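Local coordinates for protein ArtJ (Geobacillus stearothermophilus, PDB 2PVU) that binds the basic amino acids arginine, lysine and histidine and probably delivers them to its cognate ATP-binding cassette transporter for uptake, at residues T48-F52 and E176-V180; D67-L71 and M103-G107; I87-P91 and Q153-T157. All coordinates share one frame; numbering follows the deposited sequence.

Contact 1. Residues T48-F52 and E176-V180; sequences TDAAF and ETTVV. With LYS (lysine), chain E.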
# COMPACT_ATOMS: atom_id res chain seq x y z
N THR A 48 -2.72 5.94 8.67
CA THR A 48 -2.24 5.71 7.30
C THR A 48 -0.89 6.39 7.13
O THR A 48 -0.47 7.23 7.95
CB THR A 48 -3.25 6.23 6.24
OG1 THR A 48 -2.95 5.69 4.94
CG2 THR A 48 -3.29 7.79 6.17
N ASP A 49 -0.19 5.99 6.06
CA ASP A 49 1.10 6.60 5.64
C ASP A 49 0.78 7.34 4.38
O ASP A 49 0.84 6.73 3.30
CB ASP A 49 2.13 5.47 5.39
CG ASP A 49 3.37 5.95 4.63
OD1 ASP A 49 3.76 7.14 4.87
OD2 ASP A 49 3.93 5.17 3.82
N ALA A 50 0.37 8.63 4.47
CA ALA A 50 -0.14 9.28 3.24
C ALA A 50 1.02 9.80 2.40
O ALA A 50 1.16 11.02 2.24
CB ALA A 50 -1.09 10.42 3.55
N ALA A 51 1.79 8.87 1.85
CA ALA A 51 2.89 9.17 0.92
C ALA A 51 2.98 8.04 -0.08
O ALA A 51 4.09 7.45 -0.30
CB ALA A 51 4.23 9.35 1.72
N PHE A 52 1.83 7.65 -0.65
CA PHE A 52 1.72 6.37 -1.41
C PHE A 52 0.60 6.51 -2.46
O PHE A 52 -0.38 5.73 -2.50
CB PHE A 52 1.44 5.22 -0.42
CG PHE A 52 1.89 3.86 -0.90
CD1 PHE A 52 0.96 2.84 -1.07
CD2 PHE A 52 3.26 3.60 -1.17
CE1 PHE A 52 1.36 1.55 -1.49
CE2 PHE A 52 3.68 2.33 -1.60
CZ PHE A 52 2.71 1.29 -1.76
N GLU A 176 11.87 5.70 5.02
CA GLU A 176 10.63 5.71 5.81
C GLU A 176 9.38 5.92 4.96
O GLU A 176 8.28 5.56 5.39
CB GLU A 176 10.71 6.78 6.94
CG GLU A 176 9.49 6.87 7.84
CD GLU A 176 9.09 5.55 8.47
OE1 GLU A 176 9.97 4.67 8.74
OE2 GLU A 176 7.87 5.43 8.73
N THR A 177 9.55 6.50 3.76
CA THR A 177 8.45 6.58 2.76
C THR A 177 8.91 6.02 1.42
O THR A 177 10.12 6.09 1.08
CB THR A 177 7.96 8.00 2.55
OG1 THR A 177 9.02 8.82 2.04
CG2 THR A 177 7.44 8.62 3.86
N THR A 178 7.94 5.54 0.64
CA THR A 178 8.22 5.21 -0.76
C THR A 178 8.59 6.47 -1.56
O THR A 178 9.38 6.40 -2.51
CB THR A 178 7.00 4.50 -1.36
OG1 THR A 178 6.81 3.34 -0.58
CG2 THR A 178 7.18 4.11 -2.88
N VAL A 179 8.06 7.63 -1.16
CA VAL A 179 8.39 8.89 -1.83
C VAL A 179 9.91 9.11 -1.84
O VAL A 179 10.51 9.39 -2.88
CB VAL A 179 7.70 10.11 -1.15
CG1 VAL A 179 8.34 11.43 -1.66
CG2 VAL A 179 6.20 10.10 -1.45
N VAL A 180 10.53 8.97 -0.67
CA VAL A 180 12.00 9.12 -0.54
C VAL A 180 12.80 8.04 -1.29
O VAL A 180 13.84 8.35 -1.89
CB VAL A 180 12.43 9.24 0.92
CG1 VAL A 180 13.97 9.16 1.06
CG2 VAL A 180 11.90 10.55 1.52
N LYS E . 1.95 -3.37 0.04
CA LYS E . 3.35 -3.30 0.58
C LYS E . 3.36 -3.76 2.04
O LYS E . 4.42 -3.91 2.63
CB LYS E . 3.87 -1.87 0.50
CG LYS E . 2.98 -0.88 1.30
CD LYS E . 3.74 0.42 1.64
CE LYS E . 2.74 1.52 1.93
NZ LYS E . 3.46 2.80 2.47
OXT LYS E . 2.30 -3.98 2.65
O HOH W 1 5.21 5.73 1.44
O HOH W 2 5.92 6.88 6.43

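Contact 2. Residues D67-L71 and M103-G107; sequences DVDLL and MGISG. With LYS (lysine), chain E.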
# COMPACT_ATOMS: atom_id res chain seq x y z
N ASP A 67 -7.59 4.49 -1.22
CA ASP A 67 -7.83 3.96 0.11
C ASP A 67 -8.69 4.94 0.90
O ASP A 67 -9.51 4.52 1.70
CB ASP A 67 -6.53 3.74 0.90
CG ASP A 67 -5.85 2.42 0.60
OD1 ASP A 67 -6.46 1.49 -0.03
OD2 ASP A 67 -4.68 2.30 1.08
N VAL A 68 -8.48 6.24 0.71
CA VAL A 68 -9.31 7.25 1.39
C VAL A 68 -10.79 7.13 1.04
O VAL A 68 -11.65 7.14 1.92
CB VAL A 68 -8.80 8.69 1.17
CG1 VAL A 68 -9.66 9.73 1.93
CG2 VAL A 68 -7.30 8.78 1.58
N ASP A 69 -11.10 7.04 -0.26
CA ASP A 69 -12.48 7.00 -0.71
C ASP A 69 -13.10 5.67 -0.30
O ASP A 69 -14.26 5.61 0.06
CB ASP A 69 -12.59 7.14 -2.22
CG ASP A 69 -12.25 8.54 -2.71
OD1 ASP A 69 -12.17 9.48 -1.87
OD2 ASP A 69 -12.09 8.69 -3.94
N LEU A 70 -12.32 4.60 -0.40
CA LEU A 70 -12.86 3.30 -0.02
C LEU A 70 -13.16 3.28 1.47
O LEU A 70 -14.24 2.86 1.89
CB LEU A 70 -11.92 2.16 -0.41
CG LEU A 70 -12.37 0.77 0.04
CD1 LEU A 70 -13.67 0.32 -0.64
CD2 LEU A 70 -11.28 -0.22 -0.24
N LEU A 71 -12.24 3.77 2.30
CA LEU A 71 -12.48 3.85 3.75
C LEU A 71 -13.78 4.61 4.09
O LEU A 71 -14.58 4.15 4.89
CB LEU A 71 -11.27 4.46 4.48
CG LEU A 71 -11.38 4.60 6.02
CD1 LEU A 71 -11.30 3.24 6.71
CD2 LEU A 71 -10.29 5.56 6.52
N MET A 103 -7.36 1.07 13.76
CA MET A 103 -7.53 0.54 12.40
C MET A 103 -6.52 1.21 11.51
O MET A 103 -6.11 2.36 11.79
CB MET A 103 -8.94 0.93 11.91
CG MET A 103 -9.32 0.33 10.57
SD MET A 103 -11.03 0.79 10.21
CE MET A 103 -11.12 0.11 8.57
N GLY A 104 -6.11 0.52 10.45
CA GLY A 104 -5.25 1.14 9.45
C GLY A 104 -5.73 0.83 8.05
O GLY A 104 -6.31 -0.23 7.80
N ILE A 105 -5.46 1.74 7.13
CA ILE A 105 -5.61 1.45 5.69
C ILE A 105 -4.47 2.21 5.02
O ILE A 105 -4.27 3.40 5.30
CB ILE A 105 -7.04 1.81 5.08
CG1 ILE A 105 -7.23 1.18 3.68
CG2 ILE A 105 -7.31 3.29 5.08
CD1 ILE A 105 -8.54 1.47 3.02
N SER A 106 -3.65 1.51 4.24
CA SER A 106 -2.38 2.13 3.78
C SER A 106 -1.69 1.23 2.73
O SER A 106 -0.45 1.08 2.81
CB SER A 106 -1.46 2.37 5.00
OG SER A 106 -0.43 3.34 4.78
N GLY A 107 -2.46 0.64 1.81
CA GLY A 107 -1.88 -0.21 0.73
C GLY A 107 -1.16 -1.38 1.40
O GLY A 107 -0.12 -1.80 0.94
N LYS E . 1.95 -3.37 0.04
CA LYS E . 3.35 -3.30 0.58
C LYS E . 3.36 -3.76 2.04
O LYS E . 4.42 -3.91 2.63
CB LYS E . 3.87 -1.87 0.50
CG LYS E . 2.98 -0.88 1.30
CD LYS E . 3.74 0.42 1.64
CE LYS E . 2.74 1.52 1.93
NZ LYS E . 3.46 2.80 2.47
OXT LYS E . 2.30 -3.98 2.65

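Contact 3. Residues I87-P91 and Q153-T157; sequences IGWDP and QNATT. With LYS (lysine), chain E.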
# COMPACT_ATOMS: atom_id res chain seq x y z
N ILE A 87 -0.08 9.12 10.05
CA ILE A 87 0.90 8.92 11.10
C ILE A 87 2.22 8.35 10.66
O ILE A 87 3.18 8.32 11.47
CB ILE A 87 0.34 8.15 12.30
CG1 ILE A 87 -0.25 6.82 11.85
CG2 ILE A 87 -0.70 9.04 13.03
CD1 ILE A 87 -0.64 5.90 13.04
N GLY A 88 2.31 7.91 9.41
CA GLY A 88 3.60 7.41 8.93
C GLY A 88 3.62 5.88 9.10
O GLY A 88 2.82 5.32 9.84
N TRP A 89 4.53 5.22 8.39
CA TRP A 89 4.42 3.79 8.17
C TRP A 89 4.85 3.03 9.43
O TRP A 89 4.11 2.17 9.96
CB TRP A 89 5.32 3.44 6.98
CG TRP A 89 5.38 1.97 6.59
CD1 TRP A 89 6.49 1.11 6.70
CD2 TRP A 89 4.33 1.20 6.05
NE1 TRP A 89 6.16 -0.13 6.22
CE2 TRP A 89 4.84 -0.11 5.83
CE3 TRP A 89 2.98 1.47 5.73
CZ2 TRP A 89 4.03 -1.14 5.28
CZ3 TRP A 89 2.17 0.44 5.16
CH2 TRP A 89 2.70 -0.83 4.93
N ASP A 90 6.07 3.27 9.88
CA ASP A 90 6.52 2.51 11.04
C ASP A 90 5.69 2.87 12.31
O ASP A 90 5.31 1.97 13.09
CB ASP A 90 8.03 2.63 11.23
CG ASP A 90 8.78 1.79 10.18
OD1 ASP A 90 8.67 0.54 10.21
OD2 ASP A 90 9.45 2.36 9.31
N PRO A 91 5.40 4.16 12.50
CA PRO A 91 4.46 4.52 13.58
C PRO A 91 3.12 3.85 13.51
O PRO A 91 2.56 3.56 14.56
CB PRO A 91 4.30 6.03 13.44
CG PRO A 91 5.72 6.46 12.93
CD PRO A 91 5.99 5.36 11.87
N GLN A 153 10.89 0.92 0.71
CA GLN A 153 10.37 1.46 1.95
C GLN A 153 10.58 0.43 3.07
O GLN A 153 10.42 -0.79 2.86
CB GLN A 153 8.91 1.88 1.82
CG GLN A 153 8.34 2.43 3.14
CD GLN A 153 6.92 2.98 2.98
OE1 GLN A 153 6.21 2.63 2.03
NE2 GLN A 153 6.51 3.81 3.93
N ASN A 154 11.05 0.93 4.21
CA ASN A 154 11.33 0.06 5.37
C ASN A 154 10.13 -0.83 5.69
O ASN A 154 9.00 -0.36 5.66
CB ASN A 154 11.61 0.92 6.60
CG ASN A 154 12.10 0.10 7.77
OD1 ASN A 154 13.12 -0.57 7.67
ND2 ASN A 154 11.37 0.16 8.89
N ALA A 155 10.38 -2.08 6.04
CA ALA A 155 9.32 -2.96 6.54
C ALA A 155 8.13 -3.10 5.59
O ALA A 155 6.96 -3.07 6.00
CB ALA A 155 8.87 -2.52 7.94
N THR A 156 8.45 -3.33 4.30
CA THR A 156 7.47 -3.60 3.27
C THR A 156 7.75 -4.94 2.60
O THR A 156 8.83 -5.55 2.74
CB THR A 156 7.44 -2.51 2.16
OG1 THR A 156 8.72 -2.45 1.53
CG2 THR A 156 7.11 -1.13 2.75
N THR A 157 6.75 -5.43 1.86
CA THR A 157 6.92 -6.66 1.10
C THR A 157 7.94 -6.42 -0.04
O THR A 157 8.51 -7.37 -0.56
CB THR A 157 5.59 -7.17 0.53
OG1 THR A 157 4.97 -6.09 -0.15
CG2 THR A 157 4.63 -7.63 1.64
N LYS E . 1.95 -3.37 0.04
CA LYS E . 3.35 -3.30 0.58
C LYS E . 3.36 -3.76 2.04
O LYS E . 4.42 -3.91 2.63
CB LYS E . 3.87 -1.87 0.50
CG LYS E . 2.98 -0.88 1.30
CD LYS E . 3.74 0.42 1.64
CE LYS E . 2.74 1.52 1.93
NZ LYS E . 3.46 2.80 2.47
OXT LYS E . 2.30 -3.98 2.65

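Contact 1. Residues T48-F52 and E176-V180
Water, not a direct hydrogen bond, joins the polar groups of Asp49 and Ala51 to Glu176 and Thr178. The contact spans the cleft of a two-lobed extracellular solute-binding fold (family 3): 48-52 leaves the end of strand 44-48 in one lobe, while 176-180 enters helix 178-186 in the other. The first water accepts from Thr178 N, the first amide of that helix, at 2.9 Å. The same water lies within donating distance of Ala51 O, at 2.7 Å, and of Asp49 OD2, at 2.8 Å, although its protons may be shared among more acceptors than they can serve. A second water sits 2.7 Å from Asp49 OD1 and reaches on to Glu176 O under a similar proviso. The direct contact is van der Waals, with Ala51 CB packing against Val179 CG2 at 3.8 Å and meeting the methyl of Thr177. Phe52 packs against the bound lysine. With CG swung anti to the backbone N (chi1 -154°), its ring lies flat beneath the ligand chain, CE standing 3.5 Å above the ring centre. At the rim of this ring, near its plane, Thr178 OG1 approaches Phe52 CE2 to 3.4 Å; that hydroxyl has its polar partner in Gln153 OE1. Asp49 OD2, also bound by Gln153, comes within 2.8 Å of the ligand NZ, so its charge probably favours a cationic side chain. Thr177 also takes the N-cap position of helix 178-186, its OG1 accepting from Val180 N with an N-H...O angle of 165°.

Contact 2. Residues D67-L71 and M103-G107
A chi1 of -84° sets the Asp67 carboxylate anti to its own carbonyl carbon and over the side chain of Ile105, which reaches out to meet it with CG1 anti to the backbone N (chi1 -166°). Asp67 CG consequently rests 3.6 Å from Ile105 CG1, while Ile105 CD1 continues to 3.5 Å from Asp67 O. Beyond this van der Waals contact, Asp67 OD2 receives Gly107 N on its syn lone pair at 2.9 Å, a bent bond of 131°. OD1 of the buried carboxylate is bound by Tyr124 OH; Glu56 OE1 close to OD2 would tend to raise the pKa of one of the two acids. The grip on Gly107 probably helps to place the pocket, because Gly107 O accepts from the bound lysine's N at 2.7 Å. With an alanine in place of Asp67, Gly107 N and Tyr124 OH would probably lose this acceptor, and the turn presenting Gly107 O would be freer to shift. One helical turn on, Leu71 divides its two methyls: CD1 touches Met103 CE at 3.6 Å and CD2 faces Ile105 CG2 at 4.0 Å. Helix 66-78, the connection in the beta-alpha-beta crossover from strand 44-48 to strand 82-86, thus packs against Met103 of strand 103-104 and against Ile105 beyond Gly104; Leu71 also reaches Tyr82 and Leu84, and Met103 touches Met228 and Phe230 of strand 224-231.

Contact 3. Residues I87-P91 and Q153-T157
Hydrogen bonds, ring packing and ligand contacts together join Trp89 and Asp90 to Gln153-Thr156 across the cleft of this two-lobed solute-binding fold. Among the hydrogen bonds, Trp89 NE1 donates to Ala155 O at 3.1 Å with an N-H...O angle of 146°. The acceptor lies near the indole plane, yet the N-H arrives from above the carbonyl plane, not along a lone pair. Next to it, Asn154 ND2 faces both carboxylate oxygens of Asp90; it is 3.0 Å from OD2, met on the syn side, and its bond to OD1 is weak. At the ring, chi1 of 179° holds the indole anti to the backbone N and extended into the cleft. The Gln153 amide lies over the indole toward its rim, NE2 3.4 Å from Trp89 CG, with the two planes 37° apart. The bound lysine shares this face, its CE 3.5 Å from Trp89 CZ3. Its ammonium NZ donates to Gln153 OE1 at 2.8 Å, while Gln153 NE2 is hydrogen-bonded to Glu176 O as well as to Asp49, which would fix the rotation of the amide. At the ligand's other end, Thr157 N, at the start of helix 157-166, donates to the carboxylate O at 2.9 Å, where the helix terminus probably adds favourable polarisation. Just before it, Thr156 OG1 donates back to Gln153 O at 2.7 Å and accepts from Gln159 N, capping that helix.

Overall arrangement
Contact 1 and contact 3 both bridge the cleft, their centres about 8 Å apart, whereas contact 2 lies within one lobe, its centre about 14 Å from that of contact 1 and about 15 Å from that of contact 3. Along the chain, contacts 2 and 3 are nested in the loop closed by contact 1 and cross each other. Probable hydrogen bonds join neighbours: Thr48 OG1 lies 2.7 Å from Ile105 O, and Thr48 O lies 2.8 Å from Ile87 N. All three reach the bound lysine: contact 1 at its side-chain end, contact 2 chiefly at its alpha-amino group and contact 3 along its length. Arg114, Thr109 and Asp196 add further hydrogen bonds to it.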